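Side-chain contacts in AdeR (Acinetobacter baumannii, PDB 5X5L), which binds an intercistronic DNA region through the winged-helix C-terminal domain described here, and probably acts as a phosphorelay response regulator of transcription: residues L65-T68 and V69-H72; I38-M41 and I42-P45; E9-T12 and D13-S16. All blocks are in the same frame, centred on the assembly; numbering follows the deposited sequence.

In the fold
From the N terminus, interaction 3 comes first: it closes the hairpin between strands 8-11 and 16-19 in the N-terminal four-stranded antiparallel sheet. Interaction 2 follows, where helix 32-41 gives way to the loop leading to strand 48-50. Interaction 1 opens helix 66-81, the DNA-reading helix of the winged helix-turn-helix. All three are local and lie in series, with no nesting or crossing. Interactions 2 and 3 nevertheless touch: CD1 of Ile10 packs 3.7 Å from CA of Ser39 and 3.8 Å from CG2 of Ile42, joining the sheet to the helix. Interaction 1 stands apart, its centre 24 Å from that of interaction 3, across the chain's centre.

Interaction 1 of 3, residues L65-T68 and V69-H72; sequences LERT and VDSH. With nucleotides of chain J.
Arg67 and Asp70 both start out beside the backbone N, CG anti to the carbonyl carbon, and a bend in the arginine at chi2 (-68°) then brings its guanidinium round to the carboxylate one helical turn on. The site is the first turns of helix 66-81, the recognition helix of an OmpR/PhoB-type winged helix-turn-helix. NH1 of Arg67 donates to OD2 of Asp70 at 2.8 Å in a salt bridge. The oxygen uses its syn lone pair and lies in the guanidinium plane, while the carboxylate plane is turned 74° from it. Each partner has a second tie: Asp70 OD1 is salt-bridged to Arg51, and Arg67 NH2 to a DNA phosphate, so Asp70 is a second-shell residue that probably helps orient Arg67 toward that phosphate.

At the strand of chain J, two donors from the helix start converge on OP2 of DC17 of chain J. Leu65 N reaches that oxygen at 3.0 Å, and Thr68 OG1, placed beside its own backbone N, hydrogen-bonds to it as well, although the modelled length is too short to be taken literally. One turn later His72 NE2 donates to OP2 of DC16 of chain J at 2.7 Å, with the phosphate oxygen at the ring edge, near its plane. Ser71, by contrast, faces bases: its OG lies 3.1 Å from N4 of DC17 of chain J and makes weak hydrogen bonds to a thymine O4 and to Lys75. The helical backbone fixes this spacing, with Ser71 N bonded to Arg67 O at 3.3 Å and His72 N to Thr68 O at 3.2 Å. Beside the last of these, the methyl CG2 of Thr68 rests 3.9 Å from His72 CD2.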
loop_
_atom_site.group_PDB
_atom_site.type_symbol
_atom_site.label_atom_id
_atom_site.label_comp_id
_atom_site.label_asym_id
_atom_site.label_seq_id
_atom_site.Cartn_x
_atom_site.Cartn_y
_atom_site.Cartn_z
ATOM N N LEU C 65 -10.020 -7.915 -31.505
ATOM C CA LEU C 65 -11.240 -7.465 -32.173
ATOM C C LEU C 65 -11.929 -6.348 -31.395
ATOM O O LEU C 65 -11.846 -6.274 -30.171
ATOM C CB LEU C 65 -12.249 -8.609 -32.314
ATOM C CG LEU C 65 -11.804 -9.899 -33.024
ATOM C CD1 LEU C 65 -12.839 -11.014 -32.875
ATOM C CD2 LEU C 65 -11.492 -9.642 -34.493
ATOM N N GLU C 66 -12.675 -5.520 -32.117
ATOM C CA GLU C 66 -13.432 -4.427 -31.505
ATOM C C GLU C 66 -14.608 -4.963 -30.701
ATOM O O GLU C 66 -15.022 -4.354 -29.721
ATOM C CB GLU C 66 -13.895 -3.433 -32.578
ATOM C CG GLU C 66 -12.762 -2.615 -33.186
ATOM C CD GLU C 66 -13.222 -1.317 -33.853
ATOM O OE1 GLU C 66 -14.316 -1.293 -34.471
ATOM O OE2 GLU C 66 -12.469 -0.321 -33.748
ATOM N N ARG C 67 -15.140 -6.113 -31.101
ATOM C CA ARG C 67 -16.232 -6.730 -30.346
ATOM C C ARG C 67 -15.818 -7.107 -28.925
ATOM O O ARG C 67 -16.644 -7.064 -28.029
ATOM C CB ARG C 67 -16.807 -7.928 -31.099
ATOM C CG ARG C 67 -17.532 -7.519 -32.389
ATOM C CD ARG C 67 -18.828 -6.738 -32.155
ATOM N NE ARG C 67 -19.156 -5.972 -33.350
ATOM C CZ ARG C 67 -19.742 -4.768 -33.391
ATOM N NH1 ARG C 67 -20.088 -4.114 -32.282
ATOM N NH2 ARG C 67 -19.986 -4.199 -34.575
ATOM N N THR C 68 -14.543 -7.450 -28.722
ATOM C CA THR C 68 -14.021 -7.746 -27.374
ATOM C C THR C 68 -14.148 -6.553 -26.421
ATOM O O THR C 68 -14.379 -6.730 -25.234
ATOM C CB THR C 68 -12.566 -8.243 -27.424
ATOM O OG1 THR C 68 -12.526 -9.483 -28.126
ATOM C CG2 THR C 68 -11.994 -8.463 -26.034
ATOM N N VAL C 69 -13.957 -5.344 -26.938
ATOM C CA VAL C 69 -14.282 -4.119 -26.197
ATOM C C VAL C 69 -15.716 -4.137 -25.688
ATOM O O VAL C 69 -15.936 -3.838 -24.537
ATOM C CB VAL C 69 -14.156 -2.837 -27.092
ATOM C CG1 VAL C 69 -14.453 -1.577 -26.273
ATOM C CG2 VAL C 69 -12.801 -2.746 -27.776
ATOM N N ASP C 70 -16.667 -4.490 -26.540
ATOM C CA ASP C 70 -18.084 -4.539 -26.175
ATOM C C ASP C 70 -18.298 -5.444 -24.962
ATOM O O ASP C 70 -19.018 -5.070 -24.029
ATOM C CB ASP C 70 -18.988 -5.030 -27.328
ATOM C CG ASP C 70 -18.860 -4.217 -28.603
ATOM O OD1 ASP C 70 -17.978 -3.330 -28.681
ATOM O OD2 ASP C 70 -19.661 -4.463 -29.533
ATOM N N SER C 71 -17.638 -6.602 -24.963
ATOM C CA SER C 71 -17.802 -7.563 -23.873
ATOM C C SER C 71 -17.246 -7.036 -22.550
ATOM O O SER C 71 -17.859 -7.257 -21.503
ATOM C CB SER C 71 -17.156 -8.907 -24.218
ATOM O OG SER C 71 -17.750 -9.960 -23.488
ATOM N N HIS C 72 -16.112 -6.330 -22.585
ATOM C CA HIS C 72 -15.587 -5.711 -21.364
ATOM C C HIS C 72 -16.547 -4.671 -20.808
ATOM O O HIS C 72 -16.725 -4.576 -19.595
ATOM C CB HIS C 72 -14.208 -5.075 -21.552
ATOM C CG HIS C 72 -13.089 -6.064 -21.665
ATOM N ND1 HIS C 72 -12.596 -6.762 -20.578
ATOM C CD2 HIS C 72 -12.341 -6.439 -22.723
ATOM C CE1 HIS C 72 -11.612 -7.546 -20.975
ATOM N NE2 HIS C 72 -11.437 -7.368 -22.272
ATOM P P DC J 17 -9.784 -11.268 -29.704
ATOM O OP1 DC J 17 -8.826 -11.318 -30.832
ATOM O OP2 DC J 17 -10.533 -10.018 -29.449
ATOM O "O5'" DC J 17 -10.796 -12.475 -29.896
ATOM C "C5'" DC J 17 -10.328 -13.831 -29.952
ATOM C "C4'" DC J 17 -11.506 -14.773 -29.904
ATOM O "O4'" DC J 17 -12.166 -14.649 -28.624
ATOM C "C3'" DC J 17 -12.569 -14.501 -30.972
ATOM O "O3'" DC J 17 -12.686 -15.670 -31.790
ATOM C "C2'" DC J 17 -13.805 -14.090 -30.185
ATOM C "C1'" DC J 17 -13.567 -14.666 -28.804
ATOM N N1 DC J 17 -14.166 -13.935 -27.669
ATOM C C2 DC J 17 -14.903 -14.647 -26.720
ATOM O O2 DC J 17 -15.084 -15.861 -26.887
ATOM N N3 DC J 17 -15.422 -13.990 -25.657
ATOM C C4 DC J 17 -15.205 -12.682 -25.510
ATOM N N4 DC J 17 -15.738 -12.073 -24.449
ATOM C C5 DC J 17 -14.429 -11.939 -26.447
ATOM C C6 DC J 17 -13.929 -12.600 -27.497
ATOM P P DC J 16 -7.925 -8.470 -23.959
ATOM O OP1 DC J 16 -6.700 -7.875 -24.553
ATOM O OP2 DC J 16 -9.032 -7.597 -23.505
ATOM O "O5'" DC J 16 -8.520 -9.525 -24.982
ATOM C "C5'" DC J 16 -7.687 -10.554 -25.531
ATOM C "C4'" DC J 16 -8.562 -11.688 -26.003
ATOM O "O4'" DC J 16 -9.372 -12.143 -24.905
ATOM C "C3'" DC J 16 -9.544 -11.289 -27.099
ATOM O "O3'" DC J 16 -9.022 -11.677 -28.371
ATOM C "C2'" DC J 16 -10.850 -11.971 -26.706
ATOM C "C1'" DC J 16 -10.532 -12.744 -25.439
ATOM N N1 DC J 16 -11.567 -12.732 -24.388
ATOM C C2 DC J 16 -12.169 -13.937 -24.020
ATOM O O2 DC J 16 -11.859 -14.971 -24.627
ATOM N N3 DC J 16 -13.090 -13.941 -23.028
ATOM C C4 DC J 16 -13.410 -12.801 -22.410
ATOM N N4 DC J 16 -14.328 -12.849 -21.444
ATOM C C5 DC J 16 -12.806 -11.559 -22.761
ATOM C C6 DC J 16 -11.893 -11.572 -23.741
ATOM P P DT J 15 -9.353 -8.409 -17.483
ATOM O OP1 DT J 15 -8.776 -7.154 -16.950
ATOM O OP2 DT J 15 -10.821 -8.617 -17.433
ATOM O "O5'" DT J 15 -8.834 -8.579 -18.978
ATOM C "C5'" DT J 15 -7.502 -9.042 -19.251
ATOM C "C4'" DT J 15 -7.547 -10.010 -20.407
ATOM O "O4'" DT J 15 -8.199 -11.235 -20.005
ATOM C "C3'" DT J 15 -8.341 -9.482 -21.602
ATOM O "O3'" DT J 15 -7.491 -9.376 -22.741
ATOM C "C2'" DT J 15 -9.440 -10.508 -21.813
ATOM C "C1'" DT J 15 -8.899 -11.740 -21.122
ATOM N N1 DT J 15 -9.905 -12.711 -20.627
ATOM C C2 DT J 15 -9.879 -14.004 -21.105
ATOM O O2 DT J 15 -9.088 -14.388 -21.950
ATOM N N3 DT J 15 -10.826 -14.836 -20.556
ATOM C C4 DT J 15 -11.772 -14.510 -19.603
ATOM O O4 DT J 15 -12.559 -15.364 -19.205
ATOM C C5 DT J 15 -11.736 -13.139 -19.141
ATOM C C7 DT J 15 -12.728 -12.690 -18.114
ATOM C C6 DT J 15 -10.815 -12.321 -19.668
#

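Interaction 2 of 3, residues I38-M41 and I42-P45; sequences ISFM and IDQP
Ile42 N donates to Ile38 O at 3.2 Å, and Gln44 (phi -125°, psi 81°) then turns the chain out of helical angles, with a weak bond, 3.3 Å, from Gln44 N to Met41 O. The site lies where helix 32-41, the first of the three helices of the winged helix-turn-helix domain, leads into the loop before strand 48-50. Ile42 has CG1 anti to its backbone N (chi1 -160°), which sets CG2 between the N and the carbonyl carbon. That methyl lies over the backbone of the preceding turn, 3.4 Å from Ile38 O and 3.5 Å from Ser39 O, and the side chain also packs on strands 3-5 and 8-11.

Asp43 folds back over the same turn. Its OD2 comes within 3.2 Å of Phe40 O and 3.3 Å of Ser39 O, acceptors all, and the likely compensation is Lys3, which forms a salt bridge with Asp43 OD1 and a hydrogen bond with Ser39 O. Phe40 stacks on His57 of the same chain, in helix 51-58, and its ring meets Phe49 of strand 48-50. Gln44 NE2 hydrogen-bonds Asn56 O and Met59 O of the second subunit. The chain leaves the turn with a CA-H...O contact, Pro45 CA lying 3.4 Å from Met41 O.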
loop_
_atom_site.group_PDB
_atom_site.type_symbol
_atom_site.label_atom_id
_atom_site.label_comp_id
_atom_site.label_asym_id
_atom_site.label_seq_id
_atom_site.Cartn_x
_atom_site.Cartn_y
_atom_site.Cartn_z
ATOM N N ILE C 38 -13.738 2.392 -16.736
ATOM C CA ILE C 38 -14.483 3.348 -15.905
ATOM C C ILE C 38 -13.651 4.571 -15.498
ATOM O O ILE C 38 -14.179 5.688 -15.438
ATOM C CB ILE C 38 -15.125 2.665 -14.665
ATOM C CG1 ILE C 38 -16.111 3.595 -13.942
ATOM C CG2 ILE C 38 -14.077 2.193 -13.671
ATOM C CD1 ILE C 38 -17.304 3.993 -14.787
ATOM N N SER C 39 -12.364 4.361 -15.224
ATOM C CA SER C 39 -11.458 5.452 -14.851
ATOM C C SER C 39 -11.097 6.342 -16.045
ATOM O O SER C 39 -10.831 7.531 -15.874
ATOM C CB SER C 39 -10.188 4.884 -14.216
ATOM O OG SER C 39 -9.418 5.907 -13.616
ATOM N N PHE C 40 -11.074 5.760 -17.244
ATOM C CA PHE C 40 -10.799 6.491 -18.487
ATOM C C PHE C 40 -11.985 7.357 -18.884
ATOM O O PHE C 40 -11.822 8.540 -19.189
ATOM C CB PHE C 40 -10.451 5.494 -19.607
ATOM C CG PHE C 40 -10.099 6.122 -20.939
ATOM C CD1 PHE C 40 -9.291 7.257 -21.023
ATOM C CD2 PHE C 40 -10.546 5.533 -22.127
ATOM C CE1 PHE C 40 -9.001 7.817 -22.249
ATOM C CE2 PHE C 40 -10.221 6.084 -23.355
ATOM C CZ PHE C 40 -9.438 7.230 -23.412
ATOM N N MET C 41 -13.178 6.761 -18.869
ATOM C CA MET C 41 -14.400 7.436 -19.333
ATOM C C MET C 41 -14.950 8.489 -18.371
ATOM O O MET C 41 -15.601 9.431 -18.815
ATOM C CB MET C 41 -15.485 6.410 -19.663
ATOM C CG MET C 41 -15.094 5.504 -20.833
ATOM S SD MET C 41 -16.474 4.666 -21.630
ATOM C CE MET C 41 -16.863 3.587 -20.284
ATOM N N ILE C 42 -14.684 8.347 -17.070
ATOM C CA ILE C 42 -15.144 9.329 -16.078
ATOM C C ILE C 42 -14.460 10.705 -16.201
ATOM O O ILE C 42 -14.975 11.697 -15.688
ATOM C CB ILE C 42 -15.017 8.768 -14.635
ATOM C CG1 ILE C 42 -15.911 9.518 -13.644
ATOM C CG2 ILE C 42 -13.586 8.802 -14.158
ATOM C CD1 ILE C 42 -16.203 8.720 -12.383
ATOM N N ASP C 43 -13.310 10.759 -16.870
ATOM C CA ASP C 43 -12.624 12.031 -17.165
ATOM C C ASP C 43 -13.478 12.932 -18.041
ATOM O O ASP C 43 -13.594 14.127 -17.769
ATOM C CB ASP C 43 -11.291 11.787 -17.883
ATOM C CG ASP C 43 -10.285 11.034 -17.024
ATOM O OD1 ASP C 43 -10.142 11.354 -15.814
ATOM O OD2 ASP C 43 -9.624 10.127 -17.575
ATOM N N GLN C 44 -14.052 12.345 -19.090
ATOM C CA GLN C 44 -14.997 13.012 -19.987
ATOM C C GLN C 44 -16.284 12.187 -20.028
ATOM O O GLN C 44 -16.486 11.398 -20.958
ATOM C CB GLN C 44 -14.394 13.144 -21.389
ATOM C CG GLN C 44 -13.250 14.137 -21.479
ATOM C CD GLN C 44 -12.887 14.466 -22.916
ATOM O OE1 GLN C 44 -13.654 15.100 -23.634
ATOM N NE2 GLN C 44 -11.704 14.042 -23.341
ATOM N N PRO C 45 -17.157 12.347 -19.005
ATOM C CA PRO C 45 -18.341 11.466 -18.880
ATOM C C PRO C 45 -19.204 11.471 -20.132
ATOM O O PRO C 45 -19.548 10.395 -20.624
ATOM C CB PRO C 45 -19.109 12.087 -17.703
ATOM C CG PRO C 45 -18.124 12.912 -16.958
ATOM C CD PRO C 45 -17.159 13.417 -17.988
#

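Interaction 3 of 3, residues E9-T12 and D13-S16; sequences EIDT and DTHS
Asp11 and Ser16 form an antiparallel hydrogen-bonded pair, Asp11 N to Ser16 O at 2.9 Å and Ser16 N to Asp11 O at 3.2 Å. Thr12, Asp13 and Thr14 carry the chain round with right-handed helical backbone angles, and His15 then flips to the left-handed region (phi 65°, psi 30°) so that Ser16 can start strand 16-19.

Within the turn the carboxylate of Asp11 does most of the side-chain work. With CG anti to the backbone N (chi1 -176°), it reaches over the loop: OD1 accepts a weak bond from Asp13 N at 3.4 Å, an Asx turn, and OD2 lies 3.0 Å from Thr14 OG1, a weak bond at most. Thr14 OG1 also hydrogen-bonds Ser16 OG at 2.7 Å, with either hydroxyl able to donate. Asp13 OD2 stands 4.0 Å from Asp11 OD1; two like charges so near would probably disfavour each other, and Asn2 gives OD1 of Asp11 a further weak bond. The ring of His15 stacks on Tyr35 of helix 32-41.

With His15 and Ser16 both facing Asp11, this is a G1 beta bulge closing a beta hairpin in the N-terminal antiparallel sheet of OmpR/PhoB-type domains.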
loop_
_atom_site.group_PDB
_atom_site.type_symbol
_atom_site.label_atom_id
_atom_site.label_comp_id
_atom_site.label_asym_id
_atom_site.label_seq_id
_atom_site.Cartn_x
_atom_site.Cartn_y
_atom_site.Cartn_z
ATOM N N GLU C 9 -17.588 7.103 -7.357
ATOM C CA GLU C 9 -16.305 7.576 -6.844
ATOM C C GLU C 9 -15.223 6.562 -7.194
ATOM O O GLU C 9 -15.415 5.365 -7.015
ATOM C CB GLU C 9 -16.401 7.777 -5.327
ATOM C CG GLU C 9 -15.148 8.342 -4.682
ATOM C CD GLU C 9 -15.346 8.803 -3.255
ATOM O OE1 GLU C 9 -16.483 8.852 -2.749
ATOM O OE2 GLU C 9 -14.334 9.128 -2.613
ATOM N N ILE C 10 -14.103 7.056 -7.709
ATOM C CA ILE C 10 -12.907 6.249 -7.959
ATOM C C ILE C 10 -11.773 6.818 -7.115
ATOM O O ILE C 10 -11.376 7.965 -7.304
ATOM C CB ILE C 10 -12.511 6.264 -9.449
ATOM C CG1 ILE C 10 -13.645 5.681 -10.297
ATOM C CG2 ILE C 10 -11.189 5.523 -9.660
ATOM C CD1 ILE C 10 -13.416 5.796 -11.786
ATOM N N ASP C 11 -11.292 6.021 -6.166
ATOM C CA ASP C 11 -10.093 6.336 -5.393
ATOM C C ASP C 11 -8.916 5.699 -6.131
ATOM O O ASP C 11 -8.793 4.467 -6.181
ATOM C CB ASP C 11 -10.212 5.778 -3.972
ATOM C CG ASP C 11 -9.037 6.150 -3.077
ATOM O OD1 ASP C 11 -8.092 6.839 -3.538
ATOM O OD2 ASP C 11 -9.074 5.729 -1.887
ATOM N N THR C 12 -8.067 6.545 -6.720
ATOM C CA THR C 12 -6.984 6.078 -7.602
ATOM C C THR C 12 -5.798 5.451 -6.847
ATOM O O THR C 12 -5.072 4.642 -7.446
ATOM C CB THR C 12 -6.473 7.216 -8.505
ATOM O OG1 THR C 12 -5.585 6.710 -9.511
ATOM C CG2 THR C 12 -5.780 8.323 -7.689
ATOM N N ASP C 13 -5.607 5.799 -5.574
ATOM C CA ASP C 13 -4.486 5.258 -4.785
ATOM C C ASP C 13 -4.731 3.808 -4.348
ATOM O O ASP C 13 -3.818 2.966 -4.396
ATOM C CB ASP C 13 -4.174 6.123 -3.543
ATOM C CG ASP C 13 -4.310 7.625 -3.774
ATOM O OD1 ASP C 13 -4.299 8.091 -4.943
ATOM O OD2 ASP C 13 -4.433 8.339 -2.744
ATOM N N THR C 14 -5.955 3.529 -3.906
ATOM C CA THR C 14 -6.359 2.176 -3.566
ATOM C C THR C 14 -6.791 1.305 -4.754
ATOM O O THR C 14 -6.927 0.102 -4.568
ATOM C CB THR C 14 -7.488 2.184 -2.499
ATOM O OG1 THR C 14 -8.560 3.007 -2.941
ATOM C CG2 THR C 14 -6.994 2.720 -1.173
ATOM N N HIS C 15 -7.039 1.886 -5.944
ATOM C CA HIS C 15 -7.631 1.178 -7.100
ATOM C C HIS C 15 -9.074 0.705 -6.853
ATOM O O HIS C 15 -9.532 -0.286 -7.439
ATOM C CB HIS C 15 -6.716 0.021 -7.548
ATOM C CG HIS C 15 -5.997 0.267 -8.840
ATOM N ND1 HIS C 15 -6.236 -0.514 -9.955
ATOM C CD2 HIS C 15 -5.059 1.176 -9.194
ATOM C CE1 HIS C 15 -5.473 -0.093 -10.947
ATOM N NE2 HIS C 15 -4.755 0.932 -10.515
ATOM N N SER C 16 -9.795 1.447 -6.013
ATOM C CA SER C 16 -11.162 1.114 -5.635
ATOM C C SER C 16 -12.155 2.000 -6.386
ATOM O O SER C 16 -11.897 3.190 -6.568
ATOM C CB SER C 16 -11.341 1.322 -4.131
ATOM O OG SER C 16 -10.187 0.900 -3.431
#